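Local coordinates for lipase, class 3 (Penicillium roqueforti FM164, PDB 6L7N), which probably hydrolyses the ester bonds of lipids such as acylglycerols, as a fungal class 3 lipase of the alpha/beta-hydrolase family, at residues Trp91-Pro102 with Leu109-Ser117; Arg122-Val133 with Asp159-Ser167. All blocks are in the same frame, centred on the assembly; numbering follows the deposited sequence.

Both contacts depend on helix 112-135: contact 1 joins its first turns to the hairpin before it, and contact 2 joins its later turns to the end of helix 148-161. Their centres lie 23 Å apart, yet they meet at Trp115, whose CZ2 is 3.8 Å from Arg122 NH1 and whose CH2 is 3.8 Å from Asp159 OD2. Helix 148-161 follows Ser147, the probable nucleophile of a triad with Asp201 and His261. Contact 1 comes near that putative triad through Trp91, without touching it; contact 2 is structural packing between the two helices.

Contact 1 (Trp91-Pro102 with Leu109-Ser117)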
loop_
_atom_site.group_PDB
_atom_site.type_symbol
_atom_site.label_atom_id
_atom_site.label_comp_id
_atom_site.label_asym_id
_atom_site.label_seq_id
_atom_site.Cartn_x
_atom_site.Cartn_y
_atom_site.Cartn_z
ATOM N N TRP A 91 1.574 17.216 -0.181
ATOM C CA TRP A 91 2.455 16.434 -1.036
ATOM C C TRP A 91 2.063 16.590 -2.501
ATOM O O TRP A 91 2.910 16.866 -3.355
ATOM C CB TRP A 91 2.404 14.962 -0.573
ATOM C CG TRP A 91 3.298 14.000 -1.284
ATOM C CD1 TRP A 91 4.582 13.666 -0.956
ATOM C CD2 TRP A 91 2.957 13.223 -2.430
ATOM N NE1 TRP A 91 5.072 12.731 -1.849
ATOM C CE2 TRP A 91 4.091 12.440 -2.761
ATOM C CE3 TRP A 91 1.799 13.103 -3.207
ATOM C CZ2 TRP A 91 4.103 11.564 -3.848
ATOM C CZ3 TRP A 91 1.807 12.225 -4.284
ATOM C CH2 TRP A 91 2.952 11.461 -4.589
ATOM N N VAL A 92 0.769 16.463 -2.806
ATOM C CA VAL A 92 0.301 16.693 -4.176
ATOM C C VAL A 92 0.659 18.104 -4.630
ATOM O O VAL A 92 1.179 18.317 -5.734
ATOM C CB VAL A 92 -1.218 16.452 -4.270
ATOM C CG1 VAL A 92 -1.763 16.915 -5.627
ATOM C CG2 VAL A 92 -1.550 14.983 -4.003
ATOM N N SER A 93 0.409 19.087 -3.774
ATOM C CA SER A 93 0.494 20.466 -4.224
ATOM C C SER A 93 1.927 20.967 -4.325
ATOM O O SER A 93 2.205 21.835 -5.159
ATOM C CB SER A 93 -0.327 21.366 -3.302
ATOM O OG SER A 93 0.015 21.167 -1.944
ATOM N N ASP A 94 2.857 20.433 -3.526
ATOM C CA ASP A 94 4.162 21.068 -3.429
ATOM C C ASP A 94 5.331 20.112 -3.271
ATOM O O ASP A 94 6.475 20.580 -3.238
ATOM C CB ASP A 94 4.185 22.065 -2.250
ATOM C CG ASP A 94 3.450 23.346 -2.562
ATOM O OD1 ASP A 94 3.956 24.127 -3.385
ATOM O OD2 ASP A 94 2.366 23.571 -1.993
ATOM N N ALA A 95 5.107 18.806 -3.184
ATOM C CA ALA A 95 6.237 17.925 -2.960
ATOM C C ALA A 95 7.146 17.900 -4.177
ATOM O O ALA A 95 6.692 17.882 -5.324
ATOM C CB ALA A 95 5.781 16.506 -2.620
ATOM N N ILE A 96 8.430 17.939 -3.897
ATOM C CA ILE A 96 9.507 17.763 -4.853
ATOM C C ILE A 96 9.997 16.329 -4.729
ATOM O O ILE A 96 10.043 15.774 -3.625
ATOM C CB ILE A 96 10.621 18.787 -4.549
ATOM C CG1 ILE A 96 10.210 20.168 -5.046
ATOM C CG2 ILE A 96 11.938 18.366 -5.108
ATOM C CD1 ILE A 96 9.441 20.138 -6.328
ATOM N N PHE A 97 10.333 15.708 -5.847
ATOM C CA PHE A 97 10.809 14.333 -5.802
ATOM C C PHE A 97 12.311 14.291 -6.066
ATOM O O PHE A 97 12.893 15.250 -6.572
ATOM C CB PHE A 97 10.006 13.500 -6.796
ATOM C CG PHE A 97 8.530 13.666 -6.608
ATOM C CD1 PHE A 97 7.941 13.304 -5.398
ATOM C CD2 PHE A 97 7.747 14.271 -7.577
ATOM C CE1 PHE A 97 6.581 13.475 -5.188
ATOM C CE2 PHE A 97 6.382 14.468 -7.366
ATOM C CZ PHE A 97 5.797 14.061 -6.171
ATOM N N VAL A 98 12.953 13.199 -5.647
ATOM C CA VAL A 98 14.394 13.006 -5.838
ATOM C C VAL A 98 14.652 11.519 -6.068
ATOM O O VAL A 98 14.107 10.672 -5.358
ATOM C CB VAL A 98 15.221 13.507 -4.629
ATOM C CG1 VAL A 98 16.711 13.275 -4.864
ATOM C CG2 VAL A 98 14.954 14.970 -4.305
ATOM N N TYR A 99 15.493 11.199 -7.053
ATOM C CA TYR A 99 15.882 9.814 -7.265
ATOM C C TYR A 99 16.899 9.360 -6.219
ATOM O O TYR A 99 17.649 10.162 -5.649
ATOM C CB TYR A 99 16.512 9.625 -8.640
ATOM C CG TYR A 99 15.565 9.748 -9.795
ATOM C CD1 TYR A 99 14.595 8.787 -10.028
ATOM C CD2 TYR A 99 15.649 10.822 -10.662
ATOM C CE1 TYR A 99 13.735 8.894 -11.092
ATOM C CE2 TYR A 99 14.799 10.934 -11.732
ATOM C CZ TYR A 99 13.838 9.975 -11.939
ATOM O OH TYR A 99 12.988 10.102 -13.016
ATOM N N THR A 100 16.945 8.043 -5.999
ATOM C CA THR A 100 18.025 7.428 -5.235
ATOM C C THR A 100 18.200 5.987 -5.694
ATOM O O THR A 100 17.297 5.388 -6.287
ATOM C CB THR A 100 17.778 7.466 -3.718
ATOM O OG1 THR A 100 19.000 7.174 -3.035
ATOM C CG2 THR A 100 16.751 6.405 -3.307
ATOM N N ASN A 101 19.389 5.441 -5.420
ATOM C CA ASN A 101 19.737 4.079 -5.807
ATOM C C ASN A 101 19.530 3.163 -4.612
ATOM O O ASN A 101 20.351 3.178 -3.685
ATOM C CB ASN A 101 21.187 4.011 -6.288
ATOM C CG ASN A 101 21.609 2.602 -6.730
ATOM O OD1 ASN A 101 20.910 1.618 -6.500
ATOM N ND2 ASN A 101 22.763 2.516 -7.384
ATOM N N PRO A 102 18.471 2.352 -4.588
ATOM C CA PRO A 102 18.167 1.532 -3.407
ATOM C C PRO A 102 18.914 0.208 -3.350
ATOM O O PRO A 102 18.696 -0.559 -2.405
ATOM C CB PRO A 102 16.662 1.304 -3.549
ATOM C CG PRO A 102 16.442 1.233 -5.023
ATOM C CD PRO A 102 17.434 2.230 -5.628
ATOM N N LEU A 109 16.094 2.818 -9.851
ATOM C CA LEU A 109 16.122 4.005 -9.005
ATOM C C LEU A 109 14.768 4.127 -8.335
ATOM O O LEU A 109 13.742 3.881 -8.971
ATOM C CB LEU A 109 16.396 5.293 -9.800
ATOM C CG LEU A 109 17.750 5.400 -10.511
ATOM C CD1 LEU A 109 17.760 6.608 -11.430
ATOM C CD2 LEU A 109 18.900 5.460 -9.506
ATOM N N ALA A 110 14.770 4.524 -7.065
ATOM C CA ALA A 110 13.551 4.705 -6.295
ATOM C C ALA A 110 13.400 6.165 -5.885
ATOM O O ALA A 110 14.351 6.949 -5.901
ATOM C CB ALA A 110 13.534 3.817 -5.036
ATOM N N ASP A 111 12.175 6.523 -5.533
ATOM C CA ASP A 111 11.891 7.819 -4.937
ATOM C C ASP A 111 12.549 7.909 -3.571
ATOM O O ASP A 111 12.324 7.054 -2.709
ATOM C CB ASP A 111 10.385 8.016 -4.777
ATOM C CG ASP A 111 10.045 9.320 -4.131
ATOM O OD1 ASP A 111 10.080 9.462 -2.874
ATOM O OD2 ASP A 111 9.755 10.233 -4.899
ATOM N N LEU A 112 13.343 8.959 -3.365
ATOM C CA LEU A 112 14.173 9.032 -2.163
ATOM C C LEU A 112 13.338 9.065 -0.884
ATOM O O LEU A 112 13.711 8.448 0.122
ATOM C CB LEU A 112 15.070 10.265 -2.234
ATOM C CG LEU A 112 15.865 10.565 -0.956
ATOM C CD1 LEU A 112 16.836 9.419 -0.659
ATOM C CD2 LEU A 112 16.578 11.900 -1.071
ATOM N N GLY A 113 12.238 9.818 -0.879
ATOM C CA GLY A 113 11.448 9.926 0.345
ATOM C C GLY A 113 10.891 8.588 0.785
ATOM O O GLY A 113 11.015 8.189 1.951
ATOM N N PHE A 114 10.287 7.861 -0.155
ATOM C CA PHE A 114 9.666 6.586 0.185
ATOM C C PHE A 114 10.718 5.557 0.587
ATOM O O PHE A 114 10.561 4.845 1.589
ATOM C CB PHE A 114 8.842 6.074 -0.998
ATOM C CG PHE A 114 7.783 7.034 -1.472
ATOM C CD1 PHE A 114 7.067 7.813 -0.564
ATOM C CD2 PHE A 114 7.472 7.127 -2.816
ATOM C CE1 PHE A 114 6.079 8.682 -1.003
ATOM C CE2 PHE A 114 6.477 8.004 -3.263
ATOM C CZ PHE A 114 5.789 8.786 -2.351
ATOM N N TRP A 115 11.790 5.443 -0.209
ATOM C CA TRP A 115 12.854 4.507 0.131
ATOM C C TRP A 115 13.434 4.829 1.495
ATOM O O TRP A 115 13.707 3.924 2.287
ATOM C CB TRP A 115 13.960 4.538 -0.927
ATOM C CG TRP A 115 15.032 3.564 -0.622
ATOM C CD1 TRP A 115 16.314 3.832 -0.218
ATOM C CD2 TRP A 115 14.908 2.147 -0.652
ATOM N NE1 TRP A 115 17.003 2.657 -0.023
ATOM C CE2 TRP A 115 16.151 1.609 -0.266
ATOM C CE3 TRP A 115 13.864 1.274 -0.971
ATOM C CZ2 TRP A 115 16.370 0.240 -0.189
ATOM C CZ3 TRP A 115 14.093 -0.086 -0.903
ATOM C CH2 TRP A 115 15.338 -0.586 -0.509
ATOM N N GLY A 116 13.650 6.115 1.775
ATOM C CA GLY A 116 14.163 6.505 3.078
ATOM C C GLY A 116 13.250 6.083 4.211
ATOM O O GLY A 116 13.717 5.640 5.270
ATOM N N SER A 117 11.932 6.209 4.006
ATOM C CA SER A 117 11.003 5.791 5.053
ATOM C C SER A 117 11.095 4.284 5.296
ATOM O O SER A 117 10.995 3.826 6.440
ATOM C CB SER A 117 9.574 6.201 4.692
ATOM O OG SER A 117 9.486 7.608 4.516
HETATM O O HOH W 1 7.961 11.722 -1.496
#
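Pro102 lays its CB squarely over the six-membered ring of Trp115, 3.4 Å from CB to the ring centroid, in a CH-pi contact that suits a rigid proline and a broad indole. Beside it Pro102 CG meets Ala110 CB at 3.9 Å, where the small methyl lets the chains come close. Two backbone bonds, Thr100 N to Ala110 O and Ala110 N to Thr100 O, both 2.8 Å, tie the short antiparallel strands together. The pairing runs straight into a helix: Leu112 N, in the first turn, gives its hydrogen to Val98 O at 2.7 Å. Asp111 suits the N-cap before it, since its CG, anti to the backbone N (chi1 178°), brings OD1 to within 3.2 Å of Phe114 N, which bonds to the anti lone pair.

The looser, solvent side is formed by Val98, Tyr99 and Leu112, all exposed, with Leu109 partly so. The branched side chains of Val98 and Leu112 lie alongside each other, pointing the same way, while Tyr99 crosses Leu109 at about a right angle.

Toward helix 88-94, Trp91 CZ2 makes a small contact with the buried Phe114 ring, meeting its edge at CZ, 3.6 Å away, and Phe97 lies by the Asp111 carboxylate. Water 1 accepts from Trp91 NE1 at 3.1 Å and bonds weakly to Asp111 OD1. Helix 88-94 probably corresponds to the lid helix of related fungal lipases.

Cys105-Cys108 bridges the hairpin's connecting loop, and Tyr99 stacks on Tyr213. Helix 148-161 packs against the helical part: Phe114 rests on Ala151 and Leu155, Trp115 on Asp159, and Trp91 on Leu148.

Contact 2 (Arg122-Val133 with Asp159-Ser167); sequences RDDIIKELKEAV and DLRGKGYPS
Arg122 runs out from its helix with CG opposite its own amide nitrogen, then bends at chi3 (72°), which turns the NH1 edge of its guanidinium toward Asp159 OD2, the guanidinium and carboxylate planes 53° apart. Arg122 NH1 bonds to Asp159 OD2 at 3.1 Å, on the syn side but 27° out of the carboxylate plane. Lys163, bent near its tip, brings NZ to the other oxygen, Asp159 OD1, at 2.8 Å. One aspartate thus gathers two cations in a salt-bridge network, and its OD2 also accepts from Trp118 NE1. A leucine in place of Asp159 would probably leave Arg122 and Lys163 close together without the charge that balances them, and the Trp118 N-H without its acceptor.

Beneath the charges the interface is aliphatic. Leu160 divides its branches, CD2 sliding past Ile126 CG1 at 3.9 Å and CD1 touching Leu129 CD1 at 3.8 Å. Lys163 suits the border, because its CD packs on Ile126 CD1 at 3.7 Å while its amine stays with Asp159. Tyr165 covers the far end, with CE2 3.9 Å from Val133 CG2; its hydroxyl reaches Ile126 O through water 2, which donates to that carbonyl.

In the last turn of helix 148-161 and the loop after it, Leu160 O accepts from both Lys163 N and Tyr165 N, and Gly164 takes backbone angles that suit a glycine. Leu129 and Leu160 also lie on Val78 and Leu80 of strand 77-83. Helices of successive beta-alpha-beta crossovers, packed together on the central sheet, are characteristic of the alpha/beta-hydrolase fold.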
loop_
_atom_site.group_PDB
_atom_site.type_symbol
_atom_site.label_atom_id
_atom_site.label_comp_id
_atom_site.label_asym_id
_atom_site.label_seq_id
_atom_site.Cartn_x
_atom_site.Cartn_y
_atom_site.Cartn_z
ATOM N N ARG A 122 13.516 -0.716 8.328
ATOM C CA ARG A 122 13.766 -2.005 7.697
ATOM C C ARG A 122 14.410 -3.021 8.641
ATOM O O ARG A 122 13.973 -4.175 8.703
ATOM C CB ARG A 122 14.643 -1.765 6.463
ATOM C CG ARG A 122 15.331 -2.979 5.904
ATOM C CD ARG A 122 15.835 -2.694 4.507
ATOM N NE ARG A 122 16.981 -1.796 4.498
ATOM C CZ ARG A 122 17.777 -1.636 3.449
ATOM N NH1 ARG A 122 17.541 -2.311 2.337
ATOM N NH2 ARG A 122 18.809 -0.805 3.510
ATOM N N ASP A 123 15.498 -2.644 9.318
ATOM C CA ASP A 123 16.280 -3.632 10.067
ATOM C C ASP A 123 15.419 -4.350 11.105
ATOM O O ASP A 123 15.376 -5.593 11.165
ATOM C CB ASP A 123 17.469 -2.938 10.728
ATOM C CG ASP A 123 18.451 -2.380 9.715
ATOM O OD1 ASP A 123 18.126 -2.373 8.515
ATOM O OD2 ASP A 123 19.536 -1.910 10.129
ATOM N N ASP A 124 14.713 -3.572 11.922
ATOM C CA ASP A 124 13.864 -4.174 12.946
ATOM C C ASP A 124 12.710 -4.939 12.319
ATOM O O ASP A 124 12.320 -5.998 12.826
ATOM C CB ASP A 124 13.325 -3.112 13.900
ATOM C CG ASP A 124 14.296 -2.789 15.025
ATOM O OD1 ASP A 124 15.381 -3.404 15.082
ATOM O OD2 ASP A 124 13.969 -1.912 15.845
ATOM N N ILE A 125 12.143 -4.433 11.216
ATOM C CA ILE A 125 11.018 -5.158 10.636
ATOM C C ILE A 125 11.476 -6.504 10.093
ATOM O O ILE A 125 10.760 -7.504 10.205
ATOM C CB ILE A 125 10.302 -4.304 9.571
ATOM C CG1 ILE A 125 9.418 -3.264 10.260
ATOM C CG2 ILE A 125 9.439 -5.181 8.660
ATOM C CD1 ILE A 125 8.854 -2.190 9.323
ATOM N N ILE A 126 12.685 -6.567 9.529
ATOM C CA ILE A 126 13.205 -7.838 9.026
ATOM C C ILE A 126 13.376 -8.835 10.171
ATOM O O ILE A 126 12.968 -10.002 10.070
ATOM C CB ILE A 126 14.521 -7.611 8.257
ATOM C CG1 ILE A 126 14.232 -6.849 6.960
ATOM C CG2 ILE A 126 15.198 -8.925 7.932
ATOM C CD1 ILE A 126 15.477 -6.476 6.159
ATOM N N LYS A 127 13.957 -8.385 11.289
ATOM C CA LYS A 127 14.141 -9.307 12.416
ATOM C C LYS A 127 12.792 -9.767 12.986
ATOM O O LYS A 127 12.585 -10.965 13.273
ATOM C CB LYS A 127 14.999 -8.642 13.492
ATOM C CG LYS A 127 16.422 -8.275 13.040
ATOM C CD LYS A 127 17.181 -7.592 14.171
ATOM C CE LYS A 127 18.507 -7.013 13.694
ATOM N NZ LYS A 127 19.001 -5.980 14.645
ATOM N N GLU A 128 11.845 -8.830 13.111
ATOM C CA GLU A 128 10.517 -9.156 13.626
ATOM C C GLU A 128 9.795 -10.135 12.706
ATOM O O GLU A 128 9.137 -11.080 13.165
ATOM C CB GLU A 128 9.693 -7.874 13.781
ATOM C CG GLU A 128 10.216 -6.885 14.821
ATOM C CD GLU A 128 9.496 -5.532 14.799
ATOM O OE1 GLU A 128 9.667 -4.742 15.761
ATOM O OE2 GLU A 128 8.764 -5.253 13.819
ATOM N N LEU A 129 9.868 -9.896 11.400
ATOM C CA LEU A 129 9.216 -10.795 10.467
ATOM C C LEU A 129 9.819 -12.184 10.553
ATOM O O LEU A 129 9.099 -13.181 10.466
ATOM C CB LEU A 129 9.329 -10.248 9.049
ATOM C CG LEU A 129 8.327 -9.158 8.701
ATOM C CD1 LEU A 129 8.648 -8.637 7.299
ATOM C CD2 LEU A 129 6.906 -9.708 8.777
ATOM N N LYS A 130 11.139 -12.276 10.713
ATOM C CA LYS A 130 11.732 -13.602 10.840
ATOM C C LYS A 130 11.110 -14.339 12.015
ATOM O O LYS A 130 10.711 -15.510 11.895
ATOM C CB LYS A 130 13.251 -13.507 10.993
ATOM C CG LYS A 130 13.929 -14.870 11.117
ATOM C CD LYS A 130 15.437 -14.743 11.144
ATOM C CE LYS A 130 16.096 -16.113 11.295
ATOM N NZ LYS A 130 17.549 -15.979 11.584
ATOM N N GLU A 131 10.932 -13.630 13.133
ATOM C CA GLU A 131 10.309 -14.251 14.302
ATOM C C GLU A 131 8.871 -14.688 14.023
ATOM O O GLU A 131 8.484 -15.832 14.305
ATOM C CB GLU A 131 10.349 -13.281 15.476
ATOM C CG GLU A 131 11.398 -13.592 16.487
ATOM C CD GLU A 131 11.279 -12.686 17.679
ATOM O OE1 GLU A 131 10.264 -12.786 18.396
ATOM O OE2 GLU A 131 12.174 -11.844 17.863
ATOM N N ALA A 132 8.054 -13.782 13.479
ATOM C CA ALA A 132 6.633 -14.081 13.327
ATOM C C ALA A 132 6.393 -15.155 12.265
ATOM O O ALA A 132 5.505 -16.008 12.415
ATOM C CB ALA A 132 5.865 -12.798 13.009
ATOM N N VAL A 133 7.187 -15.156 11.196
ATOM C CA VAL A 133 7.006 -16.179 10.171
ATOM C C VAL A 133 7.474 -17.524 10.691
ATOM O O VAL A 133 6.857 -18.559 10.412
ATOM C CB VAL A 133 7.736 -15.783 8.875
ATOM C CG1 VAL A 133 7.764 -16.961 7.909
ATOM C CG2 VAL A 133 7.030 -14.620 8.246
ATOM N N ASP A 159 11.790 -5.191 -1.618
ATOM C CA ASP A 159 13.038 -5.435 -0.916
ATOM C C ASP A 159 12.964 -6.759 -0.180
ATOM O O ASP A 159 13.874 -7.594 -0.280
ATOM C CB ASP A 159 13.296 -4.283 0.048
ATOM C CG ASP A 159 14.673 -4.328 0.668
ATOM O OD1 ASP A 159 15.576 -5.032 0.160
ATOM O OD2 ASP A 159 14.842 -3.630 1.678
ATOM N N LEU A 160 11.844 -6.987 0.520
ATOM C CA LEU A 160 11.701 -8.229 1.269
ATOM C C LEU A 160 11.689 -9.430 0.345
ATOM O O LEU A 160 12.063 -10.535 0.761
ATOM C CB LEU A 160 10.429 -8.204 2.107
ATOM C CG LEU A 160 10.492 -7.211 3.267
ATOM C CD1 LEU A 160 9.120 -7.045 3.910
ATOM C CD2 LEU A 160 11.552 -7.642 4.295
ATOM N N ARG A 161 11.274 -9.243 -0.910
ATOM C CA ARG A 161 11.242 -10.414 -1.773
ATOM C C ARG A 161 12.649 -10.887 -2.123
ATOM O O ARG A 161 12.828 -12.064 -2.456
ATOM C CB ARG A 161 10.421 -10.107 -3.026
ATOM C CG ARG A 161 8.903 -10.075 -2.778
ATOM C CD ARG A 161 8.177 -9.545 -4.024
ATOM N NE ARG A 161 6.722 -9.523 -3.879
ATOM C CZ ARG A 161 5.927 -8.708 -4.569
ATOM N NH1 ARG A 161 6.453 -7.839 -5.424
ATOM N NH2 ARG A 161 4.618 -8.735 -4.375
ATOM N N GLY A 162 13.647 -10.006 -2.023
ATOM C CA GLY A 162 15.033 -10.372 -2.199
ATOM C C GLY A 162 15.741 -10.757 -0.921
ATOM O O GLY A 162 16.928 -11.094 -0.950
ATOM N N LYS A 163 15.035 -10.728 0.208
ATOM C CA LYS A 163 15.612 -10.950 1.528
ATOM C C LYS A 163 14.918 -12.088 2.273
ATOM O O LYS A 163 14.835 -12.075 3.504
ATOM C CB LYS A 163 15.554 -9.667 2.354
ATOM C CG LYS A 163 16.506 -8.580 1.887
ATOM C CD LYS A 163 16.238 -7.278 2.608
ATOM C CE LYS A 163 17.509 -6.435 2.706
ATOM N NZ LYS A 163 17.957 -5.906 1.399
ATOM N N GLY A 164 14.412 -13.078 1.544
ATOM C CA GLY A 164 13.875 -14.282 2.146
ATOM C C GLY A 164 12.379 -14.483 2.003
ATOM O O GLY A 164 11.877 -15.533 2.417
ATOM N N TYR A 165 11.647 -13.536 1.420
ATOM C CA TYR A 165 10.190 -13.638 1.297
ATOM C C TYR A 165 9.768 -13.471 -0.157
ATOM O O TYR A 165 8.972 -12.588 -0.484
ATOM C CB TYR A 165 9.505 -12.603 2.197
ATOM C CG TYR A 165 10.028 -12.657 3.617
ATOM C CD1 TYR A 165 11.146 -11.926 3.994
ATOM C CD2 TYR A 165 9.412 -13.460 4.572
ATOM C CE1 TYR A 165 11.651 -12.001 5.290
ATOM C CE2 TYR A 165 9.904 -13.538 5.862
ATOM C CZ TYR A 165 11.019 -12.804 6.214
ATOM O OH TYR A 165 11.510 -12.878 7.504
ATOM N N PRO A 166 10.283 -14.312 -1.064
ATOM C CA PRO A 166 10.030 -14.079 -2.493
ATOM C C PRO A 166 8.562 -14.133 -2.871
ATOM O O PRO A 166 8.192 -13.576 -3.904
ATOM C CB PRO A 166 10.830 -15.198 -3.178
ATOM C CG PRO A 166 10.939 -16.261 -2.148
ATOM C CD PRO A 166 11.101 -15.521 -0.858
ATOM N N SER A 167 7.704 -14.770 -2.077
ATOM C CA SER A 167 6.290 -14.854 -2.420
ATOM C C SER A 167 5.430 -13.856 -1.647
ATOM O O SER A 167 4.211 -14.030 -1.573
ATOM C CB SER A 167 5.794 -16.278 -2.204
ATOM O OG SER A 167 6.468 -17.148 -3.091
HETATM O O HOH W 2 13.655 -11.652 7.929
#